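Local coordinates for serine acetyltransferase 1, putative (Entamoeba histolytica, PDB 7BW9), which probably catalyses the transfer of an acetyl group to serine, an early step of cysteine biosynthesis, and is seen here with cysteine bound, at residues Y80-Q83 / L84-C88; M134-R137 / V138-L142; I141-N145 / G146-Y150. All blocks are in the same frame, centred on the assembly; numbering follows the deposited sequence.

In the fold
All three interactions are local, joining side chains and backbone a few residues apart in the helical part of the chain, beside the left-handed beta-helix. Interaction 2 is buried and lies within helix 128-144. Interaction 3 is partly buried; it takes over I141 and L142 from interaction 2 and carries the chain from that helix into helix 148-162. Interaction 1 sits at the surface, where helix 82-94 begins. The chemistry follows the place: capping bonds where helices start or stop in 1 and 3, side chains reaching out to beta-helix carbonyls in 2. Interactions 1 and 3 also meet directly, through the hydroxyl of Y80 and the backbone N of I148 and E149.

Interaction 1. Residues Y80-Q83 / L84-C88; sequences YNQQ and LAEKC
Y80 and L84 meet through a single methyl group, CD2 of L84, set over one face of the tyrosine ring. From its root outward, the Y80 side chain passes this methyl atom by atom: CB is 3.8 Å from L84 CD2, CG comes closest at 3.4 Å, CD1 and CD2 of the ring follow slightly farther off, and CE1 and CE2 are the last to be touched. The methyl thus lies above the CB end of the ring rather than over its middle. Measured to the ring centroid, the separation is 3.6 Å and the methyl stands 19° off the ring normal, which meets the geometry of a CH-pi contact. At the tip, OH leaves L84 behind and hydrogen-bonds to the backbone N of I148 and of E149, tying this corner to the start of helix 148-162. L84 offers the methyl with its CG anti to the backbone N.

Y80 has left the preceding helix, 58-79, and N81 is the N-cap of helix 82-94, so 80-81 is the short connection of a helical hairpin (alpha-alpha hairpin) between the two. The cap bond runs from L84 N to N81 OD1, 3.0 Å long and nearly straight at the hydrogen (164°), with the donor tilted out of the plane of the amide carbonyl. N81 brings OD1 back over the helix start by placing CG between its backbone N and carbonyl carbon (chi1 62°). The first regular turns follow: E86 N donates to Q82 O at 2.9 Å, flanked by the bonds of A85 N to N81 O and K87 N to Q83 O. A85 turns its methyl toward helix 58-79, where it packs on I76 and E77, while E86 touches Q73 of the same helix.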
loop_
_atom_site.group_PDB
_atom_site.type_symbol
_atom_site.label_atom_id
_atom_site.label_comp_id
_atom_site.label_asym_id
_atom_site.label_seq_id
_atom_site.Cartn_x
_atom_site.Cartn_y
_atom_site.Cartn_z
ATOM N N TYR A 80 5.310 9.205 -26.680
ATOM C CA TYR A 80 5.195 8.833 -28.090
ATOM C C TYR A 80 5.026 10.054 -28.984
ATOM O O TYR A 80 5.979 10.804 -29.207
ATOM C CB TYR A 80 4.004 7.896 -28.316
ATOM C CG TYR A 80 4.070 6.590 -27.575
ATOM C CD1 TYR A 80 4.756 5.500 -28.100
ATOM C CD2 TYR A 80 3.422 6.432 -26.353
ATOM C CE1 TYR A 80 4.810 4.289 -27.417
ATOM C CE2 TYR A 80 3.470 5.226 -25.659
ATOM C CZ TYR A 80 4.167 4.161 -26.192
ATOM O OH TYR A 80 4.199 2.972 -25.504
ATOM N N ASN A 81 3.812 10.262 -29.494
ATOM C CA ASN A 81 3.528 11.372 -30.395
ATOM C C ASN A 81 2.031 11.654 -30.384
ATOM O O ASN A 81 1.235 10.885 -29.840
ATOM C CB ASN A 81 4.007 11.072 -31.817
ATOM C CG ASN A 81 3.299 9.880 -32.425
ATOM O OD1 ASN A 81 2.107 9.937 -32.739
ATOM N ND2 ASN A 81 4.028 8.788 -32.588
ATOM N N GLN A 82 1.655 12.758 -31.034
ATOM C CA GLN A 82 0.262 13.190 -31.011
ATOM C C GLN A 82 -0.655 12.226 -31.760
ATOM O O GLN A 82 -1.819 12.064 -31.374
ATOM C CB GLN A 82 0.124 14.598 -31.598
ATOM C CG GLN A 82 -1.305 15.134 -31.526
ATOM C CD GLN A 82 -1.397 16.596 -31.118
ATOM O OE1 GLN A 82 -0.450 17.174 -30.576
ATOM N NE2 GLN A 82 -2.558 17.200 -31.371
ATOM N N GLN A 83 -0.170 11.589 -32.831
ATOM C CA GLN A 83 -1.050 10.701 -33.591
ATOM C C GLN A 83 -1.535 9.544 -32.723
ATOM O O GLN A 83 -2.744 9.300 -32.616
ATOM C CB GLN A 83 -0.355 10.171 -34.852
ATOM C CG GLN A 83 -1.291 9.282 -35.692
ATOM C CD GLN A 83 -0.717 8.839 -37.038
ATOM O OE1 GLN A 83 -0.220 7.718 -37.171
ATOM N NE2 GLN A 83 -0.819 9.702 -38.046
ATOM N N LEU A 84 -0.600 8.826 -32.089
ATOM C CA LEU A 84 -0.971 7.718 -31.216
ATOM C C LEU A 84 -1.841 8.198 -30.059
ATOM O O LEU A 84 -2.823 7.540 -29.692
ATOM C CB LEU A 84 0.287 7.022 -30.695
ATOM C CG LEU A 84 0.007 5.853 -29.740
ATOM C CD1 LEU A 84 -0.637 4.704 -30.499
ATOM C CD2 LEU A 84 1.256 5.366 -29.024
ATOM N N ALA A 85 -1.503 9.351 -29.479
ATOM C CA ALA A 85 -2.309 9.903 -28.393
ATOM C C ALA A 85 -3.757 10.114 -28.829
ATOM O O ALA A 85 -4.692 9.691 -28.134
ATOM C CB ALA A 85 -1.682 11.205 -27.899
ATOM N N GLU A 86 -3.963 10.744 -29.996
ATOM C CA GLU A 86 -5.315 10.935 -30.528
ATOM C C GLU A 86 -6.030 9.604 -30.738
ATOM O O GLU A 86 -7.222 9.472 -30.434
ATOM C CB GLU A 86 -5.258 11.702 -31.854
ATOM C CG GLU A 86 -5.158 13.215 -31.736
ATOM C CD GLU A 86 -5.896 13.945 -32.863
ATOM O OE1 GLU A 86 -5.980 13.393 -33.987
ATOM O OE2 GLU A 86 -6.397 15.068 -32.618
ATOM N N LYS A 87 -5.330 8.619 -31.296
ATOM C CA LYS A 87 -5.929 7.302 -31.505
ATOM C C LYS A 87 -6.395 6.701 -30.181
ATOM O O LYS A 87 -7.535 6.228 -30.064
ATOM C CB LYS A 87 -4.920 6.390 -32.206
ATOM C CG LYS A 87 -5.317 4.931 -32.329
ATOM C CD LYS A 87 -4.217 4.146 -33.048
ATOM C CE LYS A 87 -4.356 2.633 -32.847
ATOM N NZ LYS A 87 -5.672 2.126 -33.343
ATOM N N CYS A 88 -5.538 6.753 -29.155
ATOM C CA CYS A 88 -5.902 6.186 -27.858
ATOM C C CYS A 88 -7.093 6.909 -27.256
ATOM O O CYS A 88 -8.009 6.277 -26.718
ATOM C CB CYS A 88 -4.701 6.238 -26.916
ATOM S SG CYS A 88 -3.398 5.079 -27.440
#

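Interaction 2. Residues M134-R137 / V138-L142; sequences MIQR and VAHIL
Q136 and H140, one helical turn apart, lie side by side and point the same way, with amide and imidazole planes 28° apart. The touch is made by Q136 NE2 against H140 CB, at 3.8 Å. Q136 starts with CG anti to its backbone N (chi1 -157°) and then bends sharply at chi2, -84°, which swings the amide forward along the helix, toward H140. NE2 has its hydrogen bonds outside the helix, to T170 O and H167 O. The ring of H140 likewise starts anti to the backbone N, and its ND1 is hydrogen-bonded to P168 O.

Beneath them runs the helical backbone: A139 N to I135 O is 2.8 Å and almost straight, and H140 N to Q136 O is equally short but more bent. Two branched side chains pack on carbonyls one turn back: V138 CG2 lies 3.5 Å from M134 O, and I141 CD1 lies 3.6 Å from R137 O.

R137 extends from CG to NE and carries its guanidinium away from H140, to a salt bridge with D106 and hydrogen bonds to the carbonyls of I172 and G173. Helix 128-144 thereby sits between its neighbours: M134 and I141 pack on helix 96-113, I135 and A139 on helix 148-162, while Q136, R137 and H140 face the first coil of the left-handed beta-helix around strand 171-172.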
loop_
_atom_site.group_PDB
_atom_site.type_symbol
_atom_site.label_atom_id
_atom_site.label_comp_id
_atom_site.label_asym_id
_atom_site.label_seq_id
_atom_site.Cartn_x
_atom_site.Cartn_y
_atom_site.Cartn_z
ATOM N N MET A 134 -12.088 1.079 -12.075
ATOM C CA MET A 134 -12.279 2.338 -12.796
ATOM C C MET A 134 -11.025 2.711 -13.587
ATOM O O MET A 134 -11.095 3.040 -14.774
ATOM C CB MET A 134 -12.627 3.465 -11.821
ATOM C CG MET A 134 -13.888 3.271 -10.994
ATOM S SD MET A 134 -14.182 4.763 -10.006
ATOM C CE MET A 134 -15.776 4.413 -9.261
ATOM N N ILE A 135 -9.860 2.657 -12.943
ATOM C CA ILE A 135 -8.621 2.985 -13.640
ATOM C C ILE A 135 -8.265 1.909 -14.665
ATOM O O ILE A 135 -7.864 2.225 -15.795
ATOM C CB ILE A 135 -7.485 3.192 -12.628
ATOM C CG1 ILE A 135 -7.886 4.253 -11.611
ATOM C CG2 ILE A 135 -6.188 3.590 -13.335
ATOM C CD1 ILE A 135 -8.106 5.660 -12.222
ATOM N N GLN A 136 -8.393 0.623 -14.292
ATOM C CA GLN A 136 -7.902 -0.446 -15.164
ATOM C C GLN A 136 -8.675 -0.502 -16.473
ATOM O O GLN A 136 -8.082 -0.690 -17.541
ATOM C CB GLN A 136 -7.976 -1.806 -14.463
ATOM C CG GLN A 136 -6.981 -2.864 -15.052
ATOM C CD GLN A 136 -7.520 -3.578 -16.280
ATOM O OE1 GLN A 136 -8.731 -3.660 -16.465
ATOM N NE2 GLN A 136 -6.625 -4.067 -17.141
ATOM N N ARG A 137 -10.000 -0.355 -16.411
ATOM C CA ARG A 137 -10.792 -0.405 -17.633
ATOM C C ARG A 137 -10.482 0.775 -18.552
ATOM O O ARG A 137 -10.527 0.629 -19.780
ATOM C CB ARG A 137 -12.276 -0.482 -17.266
ATOM C CG ARG A 137 -12.567 -1.753 -16.440
ATOM C CD ARG A 137 -14.005 -2.182 -16.520
ATOM N NE ARG A 137 -14.340 -3.299 -15.633
ATOM C CZ ARG A 137 -14.114 -4.586 -15.919
ATOM N NH1 ARG A 137 -13.527 -4.926 -17.059
ATOM N NH2 ARG A 137 -14.486 -5.532 -15.064
ATOM N N VAL A 138 -10.124 1.934 -17.987
ATOM C CA VAL A 138 -9.632 3.031 -18.813
ATOM C C VAL A 138 -8.274 2.679 -19.398
ATOM O O VAL A 138 -8.069 2.749 -20.616
ATOM C CB VAL A 138 -9.557 4.335 -17.997
ATOM C CG1 VAL A 138 -8.699 5.345 -18.725
ATOM C CG2 VAL A 138 -10.956 4.865 -17.721
ATOM N N ALA A 139 -7.331 2.292 -18.532
ATOM C CA ALA A 139 -5.960 2.034 -18.967
ATOM C C ALA A 139 -5.909 0.960 -20.036
ATOM O O ALA A 139 -5.077 1.023 -20.947
ATOM C CB ALA A 139 -5.099 1.601 -17.775
ATOM N N HIS A 140 -6.764 -0.058 -19.912
ATOM C CA HIS A 140 -6.708 -1.201 -20.823
ATOM C C HIS A 140 -7.052 -0.795 -22.254
ATOM O O HIS A 140 -6.489 -1.335 -23.213
ATOM C CB HIS A 140 -7.644 -2.301 -20.328
ATOM C CG HIS A 140 -7.653 -3.529 -21.186
ATOM N ND1 HIS A 140 -6.533 -4.302 -21.395
ATOM C CD2 HIS A 140 -8.658 -4.123 -21.878
ATOM C CE1 HIS A 140 -6.845 -5.317 -22.184
ATOM N NE2 HIS A 140 -8.126 -5.226 -22.496
ATOM N N ILE A 141 -7.970 0.158 -22.421
ATOM C CA ILE A 141 -8.268 0.647 -23.765
ATOM C C ILE A 141 -7.078 1.405 -24.326
ATOM O O ILE A 141 -6.760 1.300 -25.515
ATOM C CB ILE A 141 -9.540 1.508 -23.751
ATOM C CG1 ILE A 141 -10.737 0.612 -23.442
ATOM C CG2 ILE A 141 -9.734 2.224 -25.110
ATOM C CD1 ILE A 141 -11.911 1.342 -23.039
ATOM N N LEU A 142 -6.386 2.159 -23.476
ATOM C CA LEU A 142 -5.190 2.850 -23.931
ATOM C C LEU A 142 -4.141 1.843 -24.379
ATOM O O LEU A 142 -3.571 1.963 -25.471
ATOM C CB LEU A 142 -4.660 3.750 -22.817
ATOM C CG LEU A 142 -5.690 4.756 -22.297
ATOM C CD1 LEU A 142 -5.124 5.554 -21.128
ATOM C CD2 LEU A 142 -6.133 5.684 -23.436
#

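Interaction 3. Residues I141-N145 / G146-Y150; sequences ILYMN and GDIEY
I141 O is gripped twice by N145, by its side-chain amide and by its backbone N, and the two donors arrive from opposite faces of the carbonyl plane. The ND2 bond of N145 to I141 O is the shorter, 2.8 Å and close to straight (169°), with the oxygen lying in the plane of the amide; N145 N reaches the same I141 O at 3.2 Å. N145 can double up because its CG stands beside its own backbone N (chi1 -71°), which brings the amide back over the last turn.

Here helix 128-144 ends in a Schellman motif: D147 N donates to L142 O at 3.2 Å, and G146 N to Y143 O at 3.0 Å. Both donors stand above the carbonyl planes rather than in them. G146 is the C-prime residue, with phi at 116°; at these backbone angles a CB would clash with N145 O. The reversal is tight enough that Y143 CA also makes a CA-H...O contact with D147 O.

D147 directly caps the next helix, 148-162. Its OD1 accepts from Y150 N at 2.7 Å through the syn lone pair. Its other oxygen, OD2, lies in the plane of the Y150 ring, at the edge.

Apolar side chains close the corner on two sides. L142 CD1 comes to the edge of the Y150 ring, 3.8 Å from CE2, and the methyl CG2 of I148 meets the Y143 ring at 3.9 Å from its CE2. The hydroxyls are bonded beyond the corner, Y143 OH to E188 OE2 and Y150 OH to E37 OE2, while E149 OE2 hydrogen-bonds to S119 of the second subunit.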
loop_
_atom_site.group_PDB
_atom_site.type_symbol
_atom_site.label_atom_id
_atom_site.label_comp_id
_atom_site.label_asym_id
_atom_site.label_seq_id
_atom_site.Cartn_x
_atom_site.Cartn_y
_atom_site.Cartn_z
ATOM N N ILE A 141 -7.970 0.158 -22.421
ATOM C CA ILE A 141 -8.268 0.647 -23.765
ATOM C C ILE A 141 -7.078 1.405 -24.326
ATOM O O ILE A 141 -6.760 1.300 -25.515
ATOM C CB ILE A 141 -9.540 1.508 -23.751
ATOM C CG1 ILE A 141 -10.737 0.612 -23.442
ATOM C CG2 ILE A 141 -9.734 2.224 -25.110
ATOM C CD1 ILE A 141 -11.911 1.342 -23.039
ATOM N N LEU A 142 -6.386 2.159 -23.476
ATOM C CA LEU A 142 -5.190 2.850 -23.931
ATOM C C LEU A 142 -4.141 1.843 -24.379
ATOM O O LEU A 142 -3.571 1.963 -25.471
ATOM C CB LEU A 142 -4.660 3.750 -22.817
ATOM C CG LEU A 142 -5.690 4.756 -22.297
ATOM C CD1 LEU A 142 -5.124 5.554 -21.128
ATOM C CD2 LEU A 142 -6.133 5.684 -23.436
ATOM N N TYR A 143 -3.920 0.811 -23.561
ATOM C CA TYR A 143 -2.896 -0.185 -23.862
ATOM C C TYR A 143 -3.210 -0.920 -25.160
ATOM O O TYR A 143 -2.326 -1.107 -26.005
ATOM C CB TYR A 143 -2.769 -1.152 -22.681
ATOM C CG TYR A 143 -1.925 -2.391 -22.915
ATOM C CD1 TYR A 143 -2.459 -3.504 -23.560
ATOM C CD2 TYR A 143 -0.612 -2.469 -22.439
ATOM C CE1 TYR A 143 -1.708 -4.650 -23.769
ATOM C CE2 TYR A 143 0.154 -3.622 -22.632
ATOM C CZ TYR A 143 -0.403 -4.708 -23.293
ATOM O OH TYR A 143 0.326 -5.858 -23.495
ATOM N N MET A 144 -4.474 -1.326 -25.342
ATOM C CA MET A 144 -4.880 -2.078 -26.530
ATOM C C MET A 144 -4.759 -1.259 -27.813
ATOM O O MET A 144 -4.627 -1.836 -28.896
ATOM C CB MET A 144 -6.323 -2.571 -26.381
ATOM C CG MET A 144 -6.514 -3.704 -25.380
ATOM S SD MET A 144 -5.457 -5.141 -25.680
ATOM C CE MET A 144 -5.898 -5.495 -27.391
ATOM N N ASN A 145 -4.799 0.068 -27.727
ATOM C CA ASN A 145 -4.610 0.892 -28.906
ATOM C C ASN A 145 -3.185 1.405 -29.043
ATOM O O ASN A 145 -2.933 2.290 -29.863
ATOM C CB ASN A 145 -5.612 2.034 -28.907
ATOM C CG ASN A 145 -7.024 1.551 -29.174
ATOM O OD1 ASN A 145 -7.491 1.584 -30.306
ATOM N ND2 ASN A 145 -7.707 1.092 -28.130
ATOM N N GLY A 146 -2.247 0.853 -28.282
ATOM C CA GLY A 146 -0.831 0.965 -28.587
ATOM C C GLY A 146 -0.003 1.722 -27.580
ATOM O O GLY A 146 1.227 1.759 -27.733
ATOM N N ASP A 147 -0.598 2.344 -26.560
ATOM C CA ASP A 147 0.170 3.111 -25.577
ATOM C C ASP A 147 0.505 2.197 -24.408
ATOM O O ASP A 147 -0.301 2.021 -23.490
ATOM C CB ASP A 147 -0.600 4.337 -25.100
ATOM C CG ASP A 147 -0.161 4.786 -23.712
ATOM O OD1 ASP A 147 1.064 4.759 -23.433
ATOM O OD2 ASP A 147 -1.040 5.110 -22.879
ATOM N N ILE A 148 1.697 1.611 -24.422
ATOM C CA ILE A 148 2.042 0.724 -23.321
ATOM C C ILE A 148 2.705 1.475 -22.173
ATOM O O ILE A 148 2.659 0.998 -21.033
ATOM C CB ILE A 148 2.920 -0.447 -23.796
ATOM C CG1 ILE A 148 4.299 0.047 -24.243
ATOM C CG2 ILE A 148 2.210 -1.210 -24.907
ATOM C CD1 ILE A 148 5.200 -1.051 -24.733
ATOM N N GLU A 149 3.265 2.659 -22.426
ATOM C CA GLU A 149 4.011 3.365 -21.393
ATOM C C GLU A 149 3.085 4.126 -20.449
ATOM O O GLU A 149 3.173 3.969 -19.225
ATOM C CB GLU A 149 5.017 4.320 -22.027
ATOM C CG GLU A 149 5.952 3.700 -23.056
ATOM C CD GLU A 149 7.305 3.283 -22.491
ATOM O OE1 GLU A 149 7.716 3.817 -21.437
ATOM O OE2 GLU A 149 7.963 2.420 -23.115
ATOM N N TYR A 150 2.204 4.977 -20.988
ATOM C CA TYR A 150 1.387 5.788 -20.090
ATOM C C TYR A 150 0.327 4.943 -19.390
ATOM O O TYR A 150 0.023 5.184 -18.220
ATOM C CB TYR A 150 0.730 6.967 -20.814
ATOM C CG TYR A 150 -0.347 7.571 -19.939
ATOM C CD1 TYR A 150 -0.017 8.303 -18.802
ATOM C CD2 TYR A 150 -1.683 7.316 -20.183
ATOM C CE1 TYR A 150 -1.000 8.817 -17.977
ATOM C CE2 TYR A 150 -2.667 7.816 -19.369
ATOM C CZ TYR A 150 -2.331 8.562 -18.272
ATOM O OH TYR A 150 -3.345 9.047 -17.482
#